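Local coordinates for 14 kDa fatty acid-binding protein (Schistosoma mansoni, PDB 1VYG) that binds long-chain fatty acids such as arachidonic and oleic acid inside a beta-barrel and may take part in their transport, at residues A[13-18]-A[127-132]; A[9-14]-A[37-42]. All blocks are in the same frame, centred on the assembly; numbering follows the deposited sequence.

In the fold
Strand 8-16 takes part in both contacts: in interaction 1 its later half pairs with strand 125-133, and in interaction 2 its earlier half pairs with the start of strand 41-47. The first and last strands of the chain are thereby neighbours in the antiparallel sheet of the fatty-acid-binding barrel. Both contacts are partly buried, with an inner side toward the barrel interior and an outer side toward solvent. Interaction 1 is the more polar inside, since R129 and Y131 hold the fatty-acid carboxylate. Interaction 2 places aliphatic groups of L12, P40 and V42 inward and lysines and threonines outward. The two touch directly where Y131 CD1 packs on the backbone of K11 and L12.

Interaction 1 of 2, residues A[13-18]-A[127-132]. With ACD (arachidonic acid), chain B.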
loop_
_atom_site.group_PDB
_atom_site.type_symbol
_atom_site.label_atom_id
_atom_site.label_comp_id
_atom_site.label_asym_id
_atom_site.label_seq_id
_atom_site.Cartn_x
_atom_site.Cartn_y
_atom_site.Cartn_z
ATOM N N SER A 13 8.282 6.003 -7.594
ATOM C CA SER A 13 9.050 6.383 -8.762
ATOM C C SER A 13 8.454 5.828 -10.026
ATOM O O SER A 13 8.486 6.490 -11.054
ATOM C CB SER A 13 10.504 5.926 -8.641
ATOM O OG SER A 13 10.590 4.552 -8.341
ATOM N N GLU A 14 7.942 4.607 -9.989
ATOM C CA GLU A 14 7.228 4.073 -11.154
ATOM C C GLU A 14 6.003 3.261 -10.789
ATOM O O GLU A 14 5.959 2.586 -9.776
ATOM C CB GLU A 14 8.128 3.228 -12.036
ATOM C CG GLU A 14 9.564 3.178 -11.591
ATOM C CD GLU A 14 10.306 2.052 -12.249
ATOM O OE1 GLU A 14 11.102 1.375 -11.546
ATOM O OE2 GLU A 14 10.075 1.867 -13.477
ATOM N N SER A 15 5.018 3.340 -11.666
ATOM C CA SER A 15 3.770 2.642 -11.498
ATOM C C SER A 15 3.409 2.013 -12.840
ATOM O O SER A 15 3.346 2.707 -13.833
ATOM C CB SER A 15 2.699 3.634 -11.064
ATOM O OG SER A 15 1.427 3.007 -10.970
ATOM N N HIS A 16 3.182 0.712 -12.870
ATOM C CA HIS A 16 2.810 0.039 -14.104
ATOM C C HIS A 16 1.482 -0.685 -13.919
ATOM O O HIS A 16 1.300 -1.451 -12.972
ATOM C CB HIS A 16 3.916 -0.941 -14.521
ATOM C CG HIS A 16 3.675 -1.628 -15.836
ATOM N ND1 HIS A 16 4.699 -1.969 -16.691
ATOM C CD2 HIS A 16 2.539 -2.054 -16.434
ATOM C CE1 HIS A 16 4.203 -2.574 -17.756
ATOM N NE2 HIS A 16 2.893 -2.639 -17.622
ATOM N N ASN A 17 0.544 -0.350 -14.799
ATOM C CA ASN A 17 -0.759 -0.999 -14.925
ATOM C C ASN A 17 -1.700 -0.655 -13.782
ATOM O O ASN A 17 -2.560 -1.454 -13.436
ATOM C CB ASN A 17 -0.618 -2.530 -15.073
ATOM C CG ASN A 17 -1.897 -3.196 -15.508
ATOM O OD1 ASN A 17 -2.200 -4.312 -15.103
ATOM N ND2 ASN A 17 -2.662 -2.508 -16.336
ATOM N N PHE A 18 -1.556 0.537 -13.214
ATOM C CA PHE A 18 -2.308 0.907 -12.017
ATOM C C PHE A 18 -3.744 1.336 -12.321
ATOM O O PHE A 18 -4.629 1.178 -11.477
ATOM C CB PHE A 18 -1.585 2.015 -11.241
ATOM C CG PHE A 18 -2.149 2.285 -9.858
ATOM C CD1 PHE A 18 -2.448 3.573 -9.461
ATOM C CD2 PHE A 18 -2.350 1.251 -8.950
ATOM C CE1 PHE A 18 -2.956 3.824 -8.196
ATOM C CE2 PHE A 18 -2.867 1.504 -7.681
ATOM C CZ PHE A 18 -3.163 2.784 -7.306
ATOM N N ALA A 127 -0.905 -4.606 -10.805
ATOM C CA ALA A 127 -0.132 -3.425 -11.022
ATOM C C ALA A 127 1.070 -3.578 -10.135
ATOM O O ALA A 127 1.049 -4.303 -9.150
ATOM C CB ALA A 127 -0.911 -2.209 -10.638
ATOM N N ILE A 128 2.139 -2.911 -10.509
ATOM C CA ILE A 128 3.359 -2.946 -9.739
ATOM C C ILE A 128 3.780 -1.516 -9.572
ATOM O O ILE A 128 3.779 -0.749 -10.519
ATOM C CB ILE A 128 4.447 -3.766 -10.461
ATOM C CG1 ILE A 128 4.040 -5.252 -10.460
ATOM C CG2 ILE A 128 5.811 -3.540 -9.788
ATOM C CD1 ILE A 128 4.921 -6.149 -11.247
ATOM N N ARG A 129 4.142 -1.174 -8.348
ATOM C CA ARG A 129 4.537 0.170 -8.016
ATOM C C ARG A 129 5.844 0.119 -7.279
ATOM O O ARG A 129 5.955 -0.508 -6.253
ATOM C CB ARG A 129 3.445 0.833 -7.193
ATOM C CG ARG A 129 2.392 1.426 -8.108
ATOM C CD ARG A 129 1.028 1.509 -7.525
ATOM N NE ARG A 129 0.890 2.631 -6.598
ATOM C CZ ARG A 129 0.781 3.903 -6.954
ATOM N NH1 ARG A 129 0.641 4.824 -6.017
ATOM N NH2 ARG A 129 0.815 4.273 -8.228
ATOM N N ASN A 130 6.847 0.764 -7.843
ATOM C CA ASN A 130 8.140 0.849 -7.217
ATOM C C ASN A 130 8.337 2.155 -6.469
ATOM O O ASN A 130 7.964 3.209 -6.938
ATOM C CB ASN A 130 9.198 0.663 -8.258
ATOM C CG ASN A 130 9.282 -0.752 -8.715
ATOM O OD1 ASN A 130 9.451 -1.023 -9.896
ATOM N ND2 ASN A 130 9.165 -1.675 -7.782
ATOM N N TYR A 131 8.884 2.047 -5.268
ATOM C CA TYR A 131 9.245 3.175 -4.457
ATOM C C TYR A 131 10.775 3.188 -4.291
ATOM O O TYR A 131 11.372 2.184 -3.983
ATOM C CB TYR A 131 8.537 3.076 -3.099
ATOM C CG TYR A 131 7.042 3.361 -3.150
ATOM C CD1 TYR A 131 6.535 4.560 -2.683
ATOM C CD2 TYR A 131 6.137 2.426 -3.652
ATOM C CE1 TYR A 131 5.179 4.834 -2.709
ATOM C CE2 TYR A 131 4.779 2.690 -3.683
ATOM C CZ TYR A 131 4.310 3.905 -3.218
ATOM O OH TYR A 131 2.985 4.210 -3.239
ATOM N N LYS A 132 11.405 4.331 -4.548
ATOM C CA LYS A 132 12.806 4.535 -4.223
ATOM C C LYS A 132 12.891 5.038 -2.782
ATOM O O LYS A 132 12.175 5.947 -2.372
ATOM C CB LYS A 132 13.467 5.539 -5.169
ATOM C CG LYS A 132 13.656 5.042 -6.598
ATOM C CD LYS A 132 14.513 6.036 -7.443
ATOM C CE LYS A 132 16.019 5.900 -7.123
ATOM N NZ LYS A 132 16.868 6.897 -7.851
HETATM C C1 ACD B . 0.872 1.669 -2.618
HETATM C C2 ACD B . -0.210 0.727 -3.072
HETATM C C3 ACD B . -1.547 1.250 -2.555
HETATM C C4 ACD B . -2.645 0.942 -3.578
HETATM C C5 ACD B . -3.614 -0.108 -3.048
HETATM C C6 ACD B . -4.807 -0.234 -3.650
HETATM C C7 ACD B . -5.180 0.631 -4.838
HETATM C C8 ACD B . -6.549 1.113 -4.535
HETATM C C9 ACD B . -6.997 2.358 -4.665
HETATM C C10 ACD B . -6.225 3.547 -5.145
HETATM C C11 ACD B . -7.300 4.501 -5.594
HETATM C C12 ACD B . -7.053 5.718 -6.042
HETATM C C13 ACD B . -5.661 6.256 -6.117
HETATM C C14 ACD B . -5.609 7.582 -5.376
HETATM C C15 ACD B . -4.464 8.104 -4.922
HETATM C C16 ACD B . -3.110 7.444 -5.143
HETATM C C17 ACD B . -2.485 7.027 -3.822
HETATM C C18 ACD B . -2.321 8.233 -2.900
HETATM C C19 ACD B . -3.165 8.011 -1.653
HETATM C C20 ACD B . -3.128 9.198 -0.688
HETATM O O1 ACD B . 1.148 1.825 -1.425
HETATM O O2 ACD B . 1.507 2.347 -3.564
#
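The guanidinium of R129 lies almost flat over one face of the F18 ring, NH2 displaced toward the rim, centres 4.0 Å apart and planes at 17°, in a stacked cation-pi contact; R129 CD adds a CH-pi contact over the same ring. At the guanidinium edge, NH2 donates in plane to S15 OG at 3.1 Å. R129 NE donates to O2 of arachidonic acid, also 3.1 Å away. The edge of the Y131 ring faces the same carboxylate, and its OH is hydrogen-bonded to O2, though the modelled 2.4 Å is implausibly short and doubtful. Along the F18 rim sit A127 CB and C7 of the lipid. With CD already over the F18 face, the bend at chi3 (78°) lays the guanidinium over it too. The antiparallel backbone ladder includes H16 N to I128 O at 2.8 Å. At its other end, S13 and E14 face N130 in a classic beta bulge: S13 N donates to N130 O, S13 OG reaches the same oxygen from above the carbonyl plane, and E14 N bonds it weakly. Stack and S15 bond restrain the R129 guanidinium, while the positive charges of R129 and R109, also hydrogen-bonded to the ligand, would probably favour an ionised carboxylate.

Interaction 2 of 2, residues A[9-14]-A[37-42]; sequences KWKLSE and TVTPTV
W10 and V42 form an antiparallel hydrogen-bonded pair, K11 and T41 the non-hydrogen-bonded pair beside it, and the touching parts run 151° apart. The two W10-V42 backbone bonds are weak, the one from W10 N to V42 O having an N-H...O angle of only 115°, whereas the hydrogen bond from L12 N to P40 O is 3.0 Å long and nearly straight. The L12 side chain runs alongside the P40 ring, its CD2 methyl 3.6 Å from ring carbon CD. With CG anti to the backbone N (chi1 -179°), L12 also brings CD2 near V38 O. On the same inner side W10 CB approaches V42 CG2 at 4.3 Å, and V42 O lies in the indole plane at its edge; W10 NE1 is hydrogen-bonded to F6 O. On the outer face, the aliphatic part of K11 passes T41, with CD 3.2 Å from OG1, and K9 folds so that its amine NZ ends beside the T41 CG2 methyl. V42 packs on Y131. The contact thus joins the first strand to the chain leaving helix 29-37: apolar carbon faces the barrel interior, where P40 touches the fatty acid, while the outer side carries lysine charge and threonine hydroxyls.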
loop_
_atom_site.group_PDB
_atom_site.type_symbol
_atom_site.label_atom_id
_atom_site.label_comp_id
_atom_site.label_asym_id
_atom_site.label_seq_id
_atom_site.Cartn_x
_atom_site.Cartn_y
_atom_site.Cartn_z
ATOM N N LYS A 9 11.518 6.244 4.918
ATOM C CA LYS A 9 10.616 6.835 3.950
ATOM C C LYS A 9 10.913 6.312 2.559
ATOM O O LYS A 9 11.992 5.786 2.288
ATOM C CB LYS A 9 10.710 8.362 3.961
ATOM C CG LYS A 9 10.758 8.996 5.357
ATOM C CD LYS A 9 9.669 10.029 5.583
ATOM C CE LYS A 9 9.936 11.280 4.835
ATOM N NZ LYS A 9 9.686 10.993 3.409
ATOM N N TRP A 10 9.929 6.492 1.687
ATOM C CA TRP A 10 9.901 5.892 0.367
ATOM C C TRP A 10 9.050 6.767 -0.521
ATOM O O TRP A 10 7.973 7.154 -0.131
ATOM C CB TRP A 10 9.259 4.503 0.423
ATOM C CG TRP A 10 9.926 3.498 1.320
ATOM C CD1 TRP A 10 9.611 3.219 2.624
ATOM C CD2 TRP A 10 10.993 2.615 0.975
ATOM N NE1 TRP A 10 10.420 2.225 3.102
ATOM C CE2 TRP A 10 11.282 1.841 2.117
ATOM C CE3 TRP A 10 11.735 2.395 -0.187
ATOM C CZ2 TRP A 10 12.262 0.877 2.129
ATOM C CZ3 TRP A 10 12.714 1.425 -0.170
ATOM C CH2 TRP A 10 12.968 0.678 0.979
ATOM N N LYS A 11 9.535 7.088 -1.713
ATOM C CA LYS A 11 8.766 7.878 -2.676
ATOM C C LYS A 11 8.490 6.986 -3.864
ATOM O O LYS A 11 9.376 6.267 -4.299
ATOM C CB LYS A 11 9.544 9.113 -3.119
ATOM C CG LYS A 11 8.760 10.079 -4.066
ATOM C CD LYS A 11 8.602 11.483 -3.449
ATOM C CE LYS A 11 8.488 12.598 -4.487
ATOM N NZ LYS A 11 9.484 13.706 -4.242
ATOM N N LEU A 12 7.260 7.023 -4.372
ATOM C CA LEU A 12 6.916 6.353 -5.620
ATOM C C LEU A 12 7.777 6.898 -6.746
ATOM O O LEU A 12 8.002 8.099 -6.821
ATOM C CB LEU A 12 5.439 6.572 -5.952
ATOM C CG LEU A 12 4.880 5.924 -7.214
ATOM C CD1 LEU A 12 4.654 4.461 -7.032
ATOM C CD2 LEU A 12 3.600 6.595 -7.574
ATOM N N SER A 13 8.282 6.003 -7.594
ATOM C CA SER A 13 9.050 6.383 -8.762
ATOM C C SER A 13 8.454 5.828 -10.026
ATOM O O SER A 13 8.486 6.490 -11.054
ATOM C CB SER A 13 10.504 5.926 -8.641
ATOM O OG SER A 13 10.590 4.552 -8.341
ATOM N N GLU A 14 7.942 4.607 -9.989
ATOM C CA GLU A 14 7.228 4.073 -11.154
ATOM C C GLU A 14 6.003 3.261 -10.789
ATOM O O GLU A 14 5.959 2.586 -9.776
ATOM C CB GLU A 14 8.128 3.228 -12.036
ATOM C CG GLU A 14 9.564 3.178 -11.591
ATOM C CD GLU A 14 10.306 2.052 -12.249
ATOM O OE1 GLU A 14 11.102 1.375 -11.546
ATOM O OE2 GLU A 14 10.075 1.867 -13.477
ATOM N N THR A 37 -1.443 10.300 -11.410
ATOM C CA THR A 37 -0.488 11.407 -11.423
ATOM C C THR A 37 0.412 11.442 -10.188
ATOM O O THR A 37 1.641 11.465 -10.314
ATOM C CB THR A 37 -1.198 12.777 -11.548
ATOM O OG1 THR A 37 -2.174 12.923 -10.515
ATOM C CG2 THR A 37 -1.989 12.882 -12.846
ATOM N N VAL A 38 -0.186 11.448 -8.998
ATOM C CA VAL A 38 0.578 11.733 -7.784
ATOM C C VAL A 38 1.563 10.633 -7.426
ATOM O O VAL A 38 1.371 9.460 -7.743
ATOM C CB VAL A 38 -0.299 11.995 -6.550
ATOM C CG1 VAL A 38 -1.474 12.894 -6.899
ATOM C CG2 VAL A 38 -0.759 10.686 -5.922
ATOM N N THR A 39 2.618 11.059 -6.745
ATOM C CA THR A 39 3.707 10.199 -6.336
ATOM C C THR A 39 3.781 10.280 -4.814
ATOM O O THR A 39 4.427 11.155 -4.257
ATOM C CB THR A 39 5.028 10.647 -7.009
ATOM O OG1 THR A 39 5.287 12.025 -6.735
ATOM C CG2 THR A 39 4.896 10.631 -8.522
ATOM N N PRO A 40 3.095 9.370 -4.138
ATOM C CA PRO A 40 3.060 9.393 -2.690
ATOM C C PRO A 40 4.407 9.077 -2.086
ATOM O O PRO A 40 5.282 8.509 -2.743
ATOM C CB PRO A 40 2.073 8.273 -2.359
ATOM C CG PRO A 40 1.362 8.041 -3.558
ATOM C CD PRO A 40 2.319 8.232 -4.651
ATOM N N THR A 41 4.533 9.439 -0.817
ATOM C CA THR A 41 5.682 9.132 -0.018
ATOM C C THR A 41 5.158 8.365 1.158
ATOM O O THR A 41 4.439 8.907 1.975
ATOM C CB THR A 41 6.370 10.432 0.424
ATOM O OG1 THR A 41 6.920 11.080 -0.730
ATOM C CG2 THR A 41 7.601 10.179 1.284
ATOM N N VAL A 42 5.491 7.086 1.235
ATOM C CA VAL A 42 5.088 6.292 2.381
ATOM C C VAL A 42 6.258 6.115 3.350
ATOM O O VAL A 42 7.402 5.994 2.967
ATOM C CB VAL A 42 4.399 4.952 1.989
ATOM C CG1 VAL A 42 3.799 5.038 0.593
ATOM C CG2 VAL A 42 5.329 3.786 2.071
#